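Local coordinates for protein proliferating cell nuclear antigen (Entamoeba histolytica, PDB 3P91) that probably acts as a ring-shaped sliding clamp on DNA, raising the processivity of replicative DNA polymerase delta, at residues Ala15-Val20 and Leu93-Lys98; Ala38-Gln43 and Asp63-Leu68; Pro133-Asp138 and Lys250-Pro255. One frame throughout, in Å; residues are numbered along the deposited sequence.

Interaction 1: Ala15-Val20 and Leu93-Lys98; sequences ALFKRV and LILDVK
F17, the residue through which helix 14-25 reaches L93 and L95, rides on the helical turn closed by the bond from R19 N to A15 O, 2.9 Å long. The setting is the amino-terminal domain of the DNA clamp fold, in which helices line the inner wall of the ring and antiparallel sheets form its outer layer; here one helix packs against strand 92-97. The contact is apolar and buried, and a single aromatic side chain spans the gap. With CG anti to the backbone N (chi1 -167°), the ring of F17 is swung off the helix toward the strand, bridging backbones whose nearest CA atoms, those of F17 and L93, are 8.8 Å apart. L93 extends to meet it, its own CG also anti to the backbone N, and the two side chains cross at about a right angle. Methyl CD2 of L93 settles beside the base of the aromatic group, 4.0 Å from F17 CD2 and 4.1 Å from F17 CB. Two residues on along the strand, L95 supplies a second methyl farther out on the ring. Both methyls approach obliquely. Between them they line one side of the phenyl group from root to outer part, while F11 of strand 7-11 stacks on the ring and L80 and L84 of helix 77-84 add further apolar cover. Polar bonds act at the margins: K18 NZ is held by L87 O, and D96 OD2 is hydrogen-bonded to H8 ND1. On another side of the helix, A15 CB sits over the centre of the R19 guanidinium. The outermost touch of the contact is that of L95 CD2 with F17 CE2, at 4.2 Å.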
ATOM      1  N   ALA A  15     -21.743   7.017  -5.857  1.00 32.49           N
ATOM      2  CA  ALA A  15     -20.943   7.013  -4.638  1.00 30.67           C
ATOM      3  C   ALA A  15     -21.785   6.666  -3.416  1.00 27.28           C
ATOM      4  O   ALA A  15     -21.340   5.931  -2.536  1.00 28.56           O
ATOM      5  CB  ALA A  15     -20.274   8.358  -4.448  1.00 29.86           C
ATOM      6  N   LEU A  16     -23.003   7.193  -3.371  1.00 26.03           N
ATOM      7  CA  LEU A  16     -23.897   6.990  -2.235  1.00 25.93           C
ATOM      8  C   LEU A  16     -24.108   5.513  -1.895  1.00 24.46           C
ATOM      9  O   LEU A  16     -23.971   5.111  -0.742  1.00 25.43           O
ATOM     10  CB  LEU A  16     -25.244   7.682  -2.493  1.00 28.88           C
ATOM     11  CG  LEU A  16     -26.270   7.884  -1.366  1.00 22.26           C
ATOM     12  CD1 LEU A  16     -27.176   6.681  -1.189  1.00 21.23           C
ATOM     13  CD2 LEU A  16     -25.565   8.232  -0.068  1.00 24.53           C
ATOM     14  N   PHE A  17     -24.437   4.704  -2.893  1.00 23.73           N
ATOM     15  CA  PHE A  17     -24.743   3.302  -2.642  1.00 22.89           C
ATOM     16  C   PHE A  17     -23.498   2.452  -2.390  1.00 23.72           C
ATOM     17  O   PHE A  17     -23.544   1.471  -1.652  1.00 23.21           O
ATOM     18  CB  PHE A  17     -25.556   2.729  -3.794  1.00 24.08           C
ATOM     19  CG  PHE A  17     -26.184   1.401  -3.491  1.00 24.56           C
ATOM     20  CD1 PHE A  17     -27.043   1.258  -2.415  1.00 25.05           C
ATOM     21  CD2 PHE A  17     -25.935   0.302  -4.294  1.00 22.75           C
ATOM     22  CE1 PHE A  17     -27.633   0.038  -2.138  1.00 24.45           C
ATOM     23  CE2 PHE A  17     -26.522  -0.917  -4.024  1.00 23.66           C
ATOM     24  CZ  PHE A  17     -27.373  -1.050  -2.942  1.00 24.60           C
ATOM     25  N   LYS A  18     -22.389   2.829  -3.012  1.00 25.01           N
ATOM     26  CA  LYS A  18     -21.110   2.186  -2.747  1.00 25.10           C
ATOM     27  C   LYS A  18     -20.681   2.425  -1.311  1.00 22.64           C
ATOM     28  O   LYS A  18     -20.233   1.511  -0.624  1.00 24.26           O
ATOM     29  CB  LYS A  18     -20.044   2.723  -3.700  1.00 28.47           C
ATOM     30  CG  LYS A  18     -20.349   2.455  -5.166  1.00 30.63           C
ATOM     31  CD  LYS A  18     -19.311   3.067  -6.098  1.00 31.90           C
ATOM     32  CE  LYS A  18     -17.962   2.406  -5.929  1.00 34.15           C
ATOM     33  NZ  LYS A  18     -17.064   2.802  -7.035  1.00 39.55           N
ATOM     34  N   ARG A  19     -20.822   3.663  -0.862  1.00 22.75           N
ATOM     35  CA  ARG A  19     -20.488   4.026   0.509  1.00 22.41           C
ATOM     36  C   ARG A  19     -21.410   3.357   1.520  1.00 22.79           C
ATOM     37  O   ARG A  19     -20.974   2.909   2.575  1.00 23.90           O
ATOM     38  CB  ARG A  19     -20.546   5.537   0.662  1.00 22.17           C
ATOM     39  CG  ARG A  19     -19.492   6.210  -0.145  1.00 21.03           C
ATOM     40  CD  ARG A  19     -19.696   7.696  -0.225  1.00 24.27           C
ATOM     41  NE  ARG A  19     -18.535   8.304  -0.866  1.00 30.61           N
ATOM     42  CZ  ARG A  19     -18.475   9.564  -1.279  1.00 33.37           C
ATOM     43  NH1 ARG A  19     -19.525  10.363  -1.124  1.00 32.19           N
ATOM     44  NH2 ARG A  19     -17.365  10.018  -1.855  1.00 29.98           N
ATOM     45  N   VAL A  20     -22.692   3.292   1.187  1.00 24.71           N
ATOM     46  CA  VAL A  20     -23.658   2.590   2.014  1.00 22.39           C
ATOM     47  C   VAL A  20     -23.215   1.149   2.236  1.00 22.63           C
ATOM     48  O   VAL A  20     -23.119   0.685   3.372  1.00 22.45           O
ATOM     49  CB  VAL A  20     -25.042   2.618   1.354  1.00 20.81           C
ATOM     50  CG1 VAL A  20     -25.939   1.518   1.904  1.00 20.52           C
ATOM     51  CG2 VAL A  20     -25.668   3.980   1.522  1.00 19.16           C
ATOM     52  N   LEU A  93     -25.659   4.542 -11.971  1.00 29.53           N
ATOM     53  CA  LEU A  93     -25.934   3.254 -11.359  1.00 28.13           C
ATOM     54  C   LEU A  93     -27.431   2.951 -11.302  1.00 27.62           C
ATOM     55  O   LEU A  93     -28.220   3.728 -10.766  1.00 26.41           O
ATOM     56  CB  LEU A  93     -25.308   3.183  -9.965  1.00 26.78           C
ATOM     57  CG  LEU A  93     -25.545   1.870  -9.226  1.00 25.84           C
ATOM     58  CD1 LEU A  93     -24.811   0.740  -9.904  1.00 27.23           C
ATOM     59  CD2 LEU A  93     -25.107   1.992  -7.792  1.00 28.27           C
ATOM     60  N   ILE A  94     -27.809   1.806 -11.857  1.00 25.95           N
ATOM     61  CA  ILE A  94     -29.199   1.409 -11.907  1.00 23.54           C
ATOM     62  C   ILE A  94     -29.364   0.032 -11.302  1.00 23.80           C
ATOM     63  O   ILE A  94     -28.530  -0.851 -11.492  1.00 21.97           O
ATOM     64  CB  ILE A  94     -29.724   1.393 -13.349  1.00 25.15           C
ATOM     65  CG1 ILE A  94     -29.570   2.772 -13.978  1.00 26.30           C
ATOM     66  CG2 ILE A  94     -31.184   0.977 -13.386  1.00 25.84           C
ATOM     67  CD1 ILE A  94     -29.636   2.754 -15.474  1.00 29.32           C
ATOM     68  N   LEU A  95     -30.451  -0.130 -10.560  1.00 23.21           N
ATOM     69  CA  LEU A  95     -30.825  -1.410  -9.992  1.00 23.25           C
ATOM     70  C   LEU A  95     -32.127  -1.856 -10.631  1.00 24.35           C
ATOM     71  O   LEU A  95     -33.029  -1.048 -10.834  1.00 24.58           O
ATOM     72  CB  LEU A  95     -31.021  -1.276  -8.489  1.00 21.13           C
ATOM     73  CG  LEU A  95     -29.858  -1.559  -7.538  1.00 22.58           C
ATOM     74  CD1 LEU A  95     -28.511  -1.178  -8.115  1.00 22.70           C
ATOM     75  CD2 LEU A  95     -30.115  -0.795  -6.261  1.00 21.64           C
ATOM     76  N   ASP A  96     -32.221  -3.139 -10.957  1.00 23.37           N
ATOM     77  CA  ASP A  96     -33.444  -3.685 -11.516  1.00 23.75           C
ATOM     78  C   ASP A  96     -33.722  -5.046 -10.915  1.00 24.80           C
ATOM     79  O   ASP A  96     -32.802  -5.839 -10.708  1.00 23.53           O
ATOM     80  CB  ASP A  96     -33.340  -3.818 -13.041  1.00 26.88           C
ATOM     81  CG  ASP A  96     -33.658  -2.520 -13.778  1.00 29.13           C
ATOM     82  OD1 ASP A  96     -32.795  -2.040 -14.544  1.00 30.99           O
ATOM     83  OD2 ASP A  96     -34.779  -1.993 -13.621  1.00 29.83           O
ATOM     84  N   VAL A  97     -34.994  -5.299 -10.616  1.00 21.97           N
ATOM     85  CA  VAL A  97     -35.466  -6.657 -10.382  1.00 24.17           C
ATOM     86  C   VAL A  97     -36.618  -6.968 -11.339  1.00 27.71           C
ATOM     87  O   VAL A  97     -37.634  -6.282 -11.343  1.00 30.04           O
ATOM     88  CB  VAL A  97     -35.896  -6.890  -8.929  1.00 25.75           C
ATOM     89  CG1 VAL A  97     -36.521  -8.265  -8.782  1.00 25.87           C
ATOM     90  CG2 VAL A  97     -34.700  -6.745  -7.999  1.00 25.73           C
ATOM     91  N   LYS A  98     -36.440  -7.992 -12.166  1.00 29.12           N
ATOM     92  CA  LYS A  98     -37.438  -8.356 -13.161  1.00 27.59           C
ATOM     93  C   LYS A  98     -38.691  -8.862 -12.470  1.00 30.11           C
ATOM     94  O   LYS A  98     -39.746  -8.243 -12.565  1.00 30.74           O
TER

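Interaction 2: Ala38-Gln43 and Asp63-Leu68; sequences AGIAVQ and DEFQCL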
ATOM      1  N   ALA A  38     -41.371   3.987  -0.658  1.00 23.51           N
ATOM      2  CA  ALA A  38     -40.824   4.937   0.311  1.00 23.17           C
ATOM      3  C   ALA A  38     -39.292   4.907   0.366  1.00 22.41           C
ATOM      4  O   ALA A  38     -38.669   5.751   1.014  1.00 21.08           O
ATOM      5  CB  ALA A  38     -41.410   4.691   1.686  1.00 22.34           C
ATOM      6  N   GLY A  39     -38.689   3.938  -0.317  1.00 23.16           N
ATOM      7  CA  GLY A  39     -37.245   3.886  -0.441  1.00 20.88           C
ATOM      8  C   GLY A  39     -36.652   2.529  -0.144  1.00 21.50           C
ATOM      9  O   GLY A  39     -37.295   1.503  -0.326  1.00 23.45           O
ATOM     10  N   ILE A  40     -35.405   2.530   0.306  1.00 21.23           N
ATOM     11  CA  ILE A  40     -34.708   1.301   0.647  1.00 21.28           C
ATOM     12  C   ILE A  40     -34.333   1.344   2.125  1.00 21.80           C
ATOM     13  O   ILE A  40     -33.782   2.328   2.619  1.00 21.78           O
ATOM     14  CB  ILE A  40     -33.458   1.100  -0.235  1.00 20.07           C
ATOM     15  CG1 ILE A  40     -33.848   1.221  -1.709  1.00 20.08           C
ATOM     16  CG2 ILE A  40     -32.800  -0.245   0.044  1.00 18.14           C
ATOM     17  CD1 ILE A  40     -32.695   1.187  -2.657  1.00 16.83           C
ATOM     18  N   ALA A  41     -34.646   0.267   2.827  1.00 20.35           N
ATOM     19  CA  ALA A  41     -34.471   0.234   4.260  1.00 20.88           C
ATOM     20  C   ALA A  41     -33.754  -1.030   4.686  1.00 21.61           C
ATOM     21  O   ALA A  41     -33.895  -2.081   4.063  1.00 22.49           O
ATOM     22  CB  ALA A  41     -35.821   0.328   4.953  1.00 20.69           C
ATOM     23  N   VAL A  42     -32.986  -0.913   5.761  1.00 20.77           N
ATOM     24  CA  VAL A  42     -32.367  -2.067   6.389  1.00 22.02           C
ATOM     25  C   VAL A  42     -32.404  -1.904   7.907  1.00 20.97           C
ATOM     26  O   VAL A  42     -31.884  -0.942   8.450  1.00 22.31           O
ATOM     27  CB  VAL A  42     -30.917  -2.261   5.906  1.00 23.22           C
ATOM     28  CG1 VAL A  42     -30.223  -3.360   6.712  1.00 22.07           C
ATOM     29  CG2 VAL A  42     -30.894  -2.568   4.423  1.00 21.63           C
ATOM     30  N   GLN A  43     -33.054  -2.842   8.579  1.00 22.12           N
ATOM     31  CA  GLN A  43     -33.113  -2.854  10.031  1.00 24.99           C
ATOM     32  C   GLN A  43     -32.834  -4.259  10.498  1.00 26.33           C
ATOM     33  O   GLN A  43     -33.634  -5.170  10.268  1.00 25.58           O
ATOM     34  CB  GLN A  43     -34.484  -2.414  10.543  1.00 25.24           C
ATOM     35  CG  GLN A  43     -34.639  -0.915  10.661  1.00 26.92           C
ATOM     36  CD  GLN A  43     -35.661  -0.510  11.707  1.00 29.83           C
ATOM     37  OE1 GLN A  43     -36.331  -1.356  12.311  1.00 31.89           O
ATOM     38  NE2 GLN A  43     -35.788   0.796  11.926  1.00 27.69           N
ATOM     39  N   ASP A  63     -32.688   9.524  -9.271  1.00 22.82           N
ATOM     40  CA  ASP A  63     -33.237  10.240 -10.412  1.00 26.12           C
ATOM     41  C   ASP A  63     -34.484   9.539 -10.945  1.00 24.69           C
ATOM     42  O   ASP A  63     -35.400  10.188 -11.447  1.00 23.61           O
ATOM     43  CB  ASP A  63     -32.190  10.367 -11.516  1.00 26.43           C
ATOM     44  CG  ASP A  63     -31.203  11.474 -11.245  1.00 27.25           C
ATOM     45  OD1 ASP A  63     -30.016  11.327 -11.618  1.00 28.64           O
ATOM     46  OD2 ASP A  63     -31.622  12.493 -10.654  1.00 27.09           O
ATOM     47  N   GLU A  64     -34.499   8.212 -10.841  1.00 23.39           N
ATOM     48  CA  GLU A  64     -35.683   7.410 -11.151  1.00 23.79           C
ATOM     49  C   GLU A  64     -35.924   6.422 -10.021  1.00 24.03           C
ATOM     50  O   GLU A  64     -34.970   5.889  -9.440  1.00 23.89           O
ATOM     51  CB  GLU A  64     -35.506   6.643 -12.459  1.00 23.47           C
ATOM     52  CG  GLU A  64     -35.141   7.512 -13.639  1.00 27.72           C
ATOM     53  CD  GLU A  64     -34.938   6.714 -14.906  1.00 29.14           C
ATOM     54  OE1 GLU A  64     -34.929   7.321 -16.001  1.00 32.63           O
ATOM     55  OE2 GLU A  64     -34.792   5.480 -14.809  1.00 28.69           O
ATOM     56  N   PHE A  65     -37.191   6.184  -9.704  1.00 21.37           N
ATOM     57  CA  PHE A  65     -37.533   5.233  -8.657  1.00 20.72           C
ATOM     58  C   PHE A  65     -38.948   4.700  -8.819  1.00 21.63           C
ATOM     59  O   PHE A  65     -39.909   5.453  -8.894  1.00 21.15           O
ATOM     60  CB  PHE A  65     -37.353   5.843  -7.262  1.00 22.61           C
ATOM     61  CG  PHE A  65     -37.383   4.824  -6.152  1.00 22.10           C
ATOM     62  CD1 PHE A  65     -36.208   4.241  -5.695  1.00 19.20           C
ATOM     63  CD2 PHE A  65     -38.585   4.434  -5.581  1.00 20.32           C
ATOM     64  CE1 PHE A  65     -36.235   3.296  -4.693  1.00 18.91           C
ATOM     65  CE2 PHE A  65     -38.615   3.493  -4.568  1.00 19.40           C
ATOM     66  CZ  PHE A  65     -37.439   2.923  -4.124  1.00 20.65           C
ATOM     67  N   GLN A  66     -39.052   3.384  -8.879  1.00 20.67           N
ATOM     68  CA  GLN A  66     -40.321   2.715  -9.008  1.00 19.51           C
ATOM     69  C   GLN A  66     -40.273   1.453  -8.174  1.00 19.76           C
ATOM     70  O   GLN A  66     -39.408   0.605  -8.362  1.00 20.85           O
ATOM     71  CB  GLN A  66     -40.602   2.367 -10.478  1.00 21.58           C
ATOM     72  CG  GLN A  66     -41.780   1.412 -10.697  1.00 20.73           C
ATOM     73  CD  GLN A  66     -43.131   2.017 -10.320  1.00 24.13           C
ATOM     74  OE1 GLN A  66     -43.231   3.202  -9.981  1.00 24.02           O
ATOM     75  NE2 GLN A  66     -44.182   1.201 -10.382  1.00 24.82           N
ATOM     76  N   CYS A  67     -41.204   1.346  -7.242  1.00 20.50           N
ATOM     77  CA  CYS A  67     -41.390   0.134  -6.470  1.00 21.63           C
ATOM     78  C   CYS A  67     -42.830   0.186  -6.005  1.00 21.18           C
ATOM     79  O   CYS A  67     -43.134   0.762  -4.975  1.00 22.65           O
ATOM     80  CB  CYS A  67     -40.423   0.083  -5.285  1.00 21.70           C
ATOM     81  SG  CYS A  67     -40.238  -1.541  -4.528  1.00 19.96           S
ATOM     82  N   LEU A  68     -43.718  -0.390  -6.806  1.00 23.12           N
ATOM     83  CA  LEU A  68     -45.153  -0.250  -6.600  1.00 22.99           C
ATOM     84  C   LEU A  68     -45.573  -1.014  -5.359  1.00 23.72           C
ATOM     85  O   LEU A  68     -46.314  -0.507  -4.515  1.00 22.15           O
ATOM     86  CB  LEU A  68     -45.924  -0.755  -7.828  1.00 22.16           C
ATOM     87  CG  LEU A  68     -47.396  -0.330  -7.919  1.00 24.63           C
ATOM     88  CD1 LEU A  68     -47.491   1.133  -8.321  1.00 23.78           C
ATOM     89  CD2 LEU A  68     -48.185  -1.202  -8.881  1.00 23.15           C
TER
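G39 and F65 meet where two strands of different sheets come together, at the start of strand 39-45 and just past the corner that the chain turns at D63 and E64; the nearest CA atoms of the segments, those of G39 and C67, lie 8.2 Å apart. G39 has phi 132° and psi -153°, a conformation in which a side chain would press on the carbonyl O of A38, so the backbone itself accounts for glycine here. F65 meets this residue at its main chain. F65 has CG anti to the backbone N (chi1 -167°), which carries the phenyl group across to strand 39-45. Its outermost atom, CZ, comes 3.8 Å from G39 CA, in an oblique approach, and 4.1 Å from G39 O. The neighbouring I40 contributes a different kind of touch: its CG1 methylene lies at the edge of the ring, near the ring plane, 4.3 Å from F65 CE1. One aromatic tip is thus lodged against a glycine backbone and an aliphatic branch of the next residue. Other aromatic rings gather round F65, that of F7 nearly perpendicular to it and that of F62 inclined at about 45°. At the corner, D63 and E64 both face K10 of strand 7-11, a classic beta bulge, and the E64 carboxylate is claimed by two partners, with OE1 in a salt bridge to K10 NZ and OE2 hydrogen-bonded to H8 NE2. The charges therefore stay with the edge strand and its neighbour, while F65 joins the two sheets of the amino-terminal clamp domain. The contact itself is apolar, so it rests on van der Waals fit between the ring, the G39 backbone and the I40 methylene.

Interaction 3: Pro133-Asp138 and Lys250-Pro255; sequences PELQSD and KFYLAP
The interdomain connecting segment of the PCNA clamp, which leads from the amino-terminal to the carboxy-terminal domain, ends here by laying P133 and L135 against Y252 of strand 247-253. P133 makes the closer approach. Its ring atoms CG and CD both lie 3.6 Å from Y252 CD1, so the pyrrolidine meets the tyrosine at CD1, obliquely. The next carbon of the ring, CE1, is where L135 comes in: methyl CD2 of L135 is 4.1 Å from Y252 CE1, at the edge and near the ring plane. The two thus meet the same CD1-CE1 side of the ring from different directions, the proline from off its plane and the methyl at the edge. Y252 has CG anti to its carbonyl carbon (chi1 -63°), and from there the ring projects from the strand toward the connecting segment. The contact is small, apolar and only partly buried. In PCNAs of other organisms this connecting segment and the adjoining carboxy-terminal tail border the pocket for PIP-box partners, and the position of Y252 is consistent with such a surface, with P237 and A236 beside P133 and L135. On the strand, Y252 also touches L52 and S54 of strand 52-57, the sheet neighbour from the other domain, whereas L253, whose side chain starts out away from the connecting segment, packs on helix 212-218 through Q214, I215 and F218.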
ATOM      1  N   PRO A 133     -34.810   0.810  19.817  1.00 21.25           N
ATOM      2  CA  PRO A 133     -35.134   1.054  21.219  1.00 20.46           C
ATOM      3  C   PRO A 133     -35.718   2.449  21.424  1.00 23.96           C
ATOM      4  O   PRO A 133     -35.627   3.293  20.530  1.00 24.02           O
ATOM      5  CB  PRO A 133     -33.773   0.939  21.909  1.00 21.17           C
ATOM      6  CG  PRO A 133     -32.788   1.276  20.858  1.00 21.84           C
ATOM      7  CD  PRO A 133     -33.357   0.762  19.579  1.00 20.13           C
ATOM      8  N   GLU A 134     -36.324   2.680  22.586  1.00 23.22           N
ATOM      9  CA  GLU A 134     -36.788   4.011  22.946  1.00 23.99           C
ATOM     10  C   GLU A 134     -35.678   4.704  23.713  1.00 22.86           C
ATOM     11  O   GLU A 134     -35.017   4.082  24.543  1.00 21.78           O
ATOM     12  CB  GLU A 134     -38.067   3.944  23.790  1.00 23.98           C
ATOM     13  CG  GLU A 134     -39.268   3.384  23.055  1.00 26.03           C
ATOM     14  CD  GLU A 134     -39.695   4.256  21.880  1.00 30.93           C
ATOM     15  OE1 GLU A 134     -39.904   3.711  20.776  1.00 31.63           O
ATOM     16  OE2 GLU A 134     -39.825   5.486  22.059  1.00 32.83           O
ATOM     17  N   LEU A 135     -35.478   5.985  23.421  1.00 23.56           N
ATOM     18  CA  LEU A 135     -34.395   6.762  24.010  1.00 25.32           C
ATOM     19  C   LEU A 135     -34.831   8.151  24.429  1.00 26.23           C
ATOM     20  O   LEU A 135     -35.730   8.753  23.840  1.00 27.69           O
ATOM     21  CB  LEU A 135     -33.250   6.959  23.007  1.00 26.21           C
ATOM     22  CG  LEU A 135     -32.291   5.842  22.602  1.00 26.86           C
ATOM     23  CD1 LEU A 135     -31.959   4.972  23.794  1.00 29.44           C
ATOM     24  CD2 LEU A 135     -32.863   5.012  21.475  1.00 25.79           C
ATOM     25  N   GLN A 136     -34.159   8.665  25.444  1.00 27.57           N
ATOM     26  CA  GLN A 136     -34.103  10.099  25.659  1.00 29.70           C
ATOM     27  C   GLN A 136     -32.706  10.399  26.134  1.00 26.95           C
ATOM     28  O   GLN A 136     -32.353  10.117  27.274  1.00 33.46           O
ATOM     29  CB  GLN A 136     -35.151  10.571  26.658  1.00 27.92           C
ATOM     30  CG  GLN A 136     -35.050   9.940  28.002  1.00 29.84           C
ATOM     31  CD  GLN A 136     -35.972  10.598  28.987  1.00 30.81           C
ATOM     32  OE1 GLN A 136     -36.752  11.481  28.627  1.00 29.01           O
ATOM     33  NE2 GLN A 136     -35.891  10.178  30.239  1.00 29.59           N
ATOM     34  N   SER A 137     -31.898  10.945  25.235  1.00 30.12           N
ATOM     35  CA  SER A 137     -30.465  11.076  25.483  1.00 28.38           C
ATOM     36  C   SER A 137     -30.127  12.264  26.372  1.00 27.62           C
ATOM     37  O   SER A 137     -30.861  13.249  26.411  1.00 30.97           O
ATOM     38  CB  SER A 137     -29.698  11.140  24.159  1.00 26.93           C
ATOM     39  OG  SER A 137     -30.200  12.165  23.324  1.00 29.32           O
ATOM     40  N   ASP A 138     -29.012  12.149  27.092  1.00 32.44           N
ATOM     41  CA  ASP A 138     -28.528  13.194  27.997  1.00 30.94           C
ATOM     42  C   ASP A 138     -27.717  14.249  27.256  1.00 30.95           C
ATOM     43  O   ASP A 138     -27.685  15.411  27.650  1.00 31.11           O
ATOM     44  CB  ASP A 138     -27.673  12.584  29.107  1.00 30.97           C
ATOM     45  CG  ASP A 138     -28.484  11.766  30.098  1.00 37.73           C
ATOM     46  OD1 ASP A 138     -27.951  10.752  30.605  1.00 38.67           O
ATOM     47  OD2 ASP A 138     -29.647  12.142  30.381  1.00 39.50           O
ATOM     48  N   LYS A 250     -27.862   4.616  10.921  1.00 19.23           N
ATOM     49  CA  LYS A 250     -27.783   4.692  12.371  1.00 20.73           C
ATOM     50  C   LYS A 250     -27.436   3.362  12.998  1.00 22.25           C
ATOM     51  O   LYS A 250     -27.853   2.310  12.513  1.00 22.24           O
ATOM     52  CB  LYS A 250     -29.094   5.185  12.970  1.00 20.39           C
ATOM     53  CG  LYS A 250     -29.419   6.611  12.661  1.00 21.52           C
ATOM     54  CD  LYS A 250     -30.822   6.878  13.102  1.00 24.78           C
ATOM     55  CE  LYS A 250     -31.246   8.296  12.836  1.00 27.82           C
ATOM     56  NZ  LYS A 250     -32.670   8.441  13.240  1.00 33.06           N
ATOM     57  N   PHE A 251     -26.667   3.428  14.080  1.00 21.36           N
ATOM     58  CA  PHE A 251     -26.338   2.254  14.864  1.00 21.68           C
ATOM     59  C   PHE A 251     -26.803   2.463  16.285  1.00 21.10           C
ATOM     60  O   PHE A 251     -26.752   3.580  16.796  1.00 20.88           O
ATOM     61  CB  PHE A 251     -24.840   2.034  14.873  1.00 20.39           C
ATOM     62  CG  PHE A 251     -24.254   1.878  13.525  1.00 19.29           C
ATOM     63  CD1 PHE A 251     -24.120   0.627  12.964  1.00 20.43           C
ATOM     64  CD2 PHE A 251     -23.827   2.977  12.818  1.00 19.94           C
ATOM     65  CE1 PHE A 251     -23.568   0.473  11.715  1.00 22.29           C
ATOM     66  CE2 PHE A 251     -23.273   2.831  11.573  1.00 21.20           C
ATOM     67  CZ  PHE A 251     -23.146   1.575  11.017  1.00 21.23           C
ATOM     68  N   TYR A 252     -27.247   1.380  16.918  1.00 21.42           N
ATOM     69  CA  TYR A 252     -27.711   1.420  18.297  1.00 20.08           C
ATOM     70  C   TYR A 252     -26.912   0.449  19.126  1.00 20.39           C
ATOM     71  O   TYR A 252     -26.899  -0.749  18.841  1.00 19.83           O
ATOM     72  CB  TYR A 252     -29.185   1.047  18.376  1.00 20.95           C
ATOM     73  CG  TYR A 252     -30.097   2.006  17.660  1.00 19.71           C
ATOM     74  CD1 TYR A 252     -30.820   2.950  18.366  1.00 18.65           C
ATOM     75  CD2 TYR A 252     -30.233   1.972  16.272  1.00 20.05           C
ATOM     76  CE1 TYR A 252     -31.659   3.828  17.725  1.00 19.39           C
ATOM     77  CE2 TYR A 252     -31.072   2.855  15.615  1.00 19.31           C
ATOM     78  CZ  TYR A 252     -31.786   3.781  16.355  1.00 21.85           C
ATOM     79  OH  TYR A 252     -32.633   4.673  15.737  1.00 24.35           O
ATOM     80  N   LEU A 253     -26.247   0.968  20.154  1.00 21.13           N
ATOM     81  CA  LEU A 253     -25.397   0.145  20.996  1.00 21.06           C
ATOM     82  C   LEU A 253     -25.609   0.419  22.483  1.00 22.26           C
ATOM     83  O   LEU A 253     -25.489   1.553  22.952  1.00 23.07           O
ATOM     84  CB  LEU A 253     -23.928   0.336  20.620  1.00 19.12           C
ATOM     85  CG  LEU A 253     -22.956  -0.557  21.389  1.00 21.34           C
ATOM     86  CD1 LEU A 253     -23.172  -2.027  21.054  1.00 20.46           C
ATOM     87  CD2 LEU A 253     -21.517  -0.144  21.116  1.00 23.13           C
ATOM     88  N   ALA A 254     -25.919  -0.637  23.222  1.00 22.07           N
ATOM     89  CA  ALA A 254     -26.155  -0.520  24.650  1.00 23.23           C
ATOM     90  C   ALA A 254     -24.844  -0.393  25.433  1.00 25.27           C
ATOM     91  O   ALA A 254     -23.853  -1.051  25.120  1.00 25.12           O
ATOM     92  CB  ALA A 254     -26.955  -1.715  25.137  1.00 25.90           C
ATOM     93  N   PRO A 255     -24.835   0.459  26.464  1.00 25.34           N
ATOM     94  CA  PRO A 255     -23.629   0.610  27.283  1.00 27.03           C
ATOM     95  C   PRO A 255     -23.261  -0.679  28.031  1.00 29.22           C
ATOM     96  O   PRO A 255     -24.107  -1.557  28.213  1.00 29.80           O
ATOM     97  CB  PRO A 255     -24.009   1.731  28.251  1.00 25.07           C
ATOM     98  CG  PRO A 255     -25.486   1.743  28.256  1.00 25.47           C
ATOM     99  CD  PRO A 255     -25.916   1.355  26.897  1.00 23.04           C
TER

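Interactions 1 and 2 are close companions in the amino-terminal domain, their centres 11 Å apart and their nearest atoms about 5 Å apart without touching. Strands 92-97 and 62-66 belong to one sheet, both flanking strand 7-11, and along the chain interaction 2 is nested inside the loop that interaction 1 closes. Interaction 3 follows later in the sequence, in the other domain, with its centre 29 Å from that of interaction 1 and 26 Å from that of interaction 2. A second sheet links it to interaction 2: strands 39-45 and 247-253 both border strand 52-57, so this sheet continues across the domain boundary.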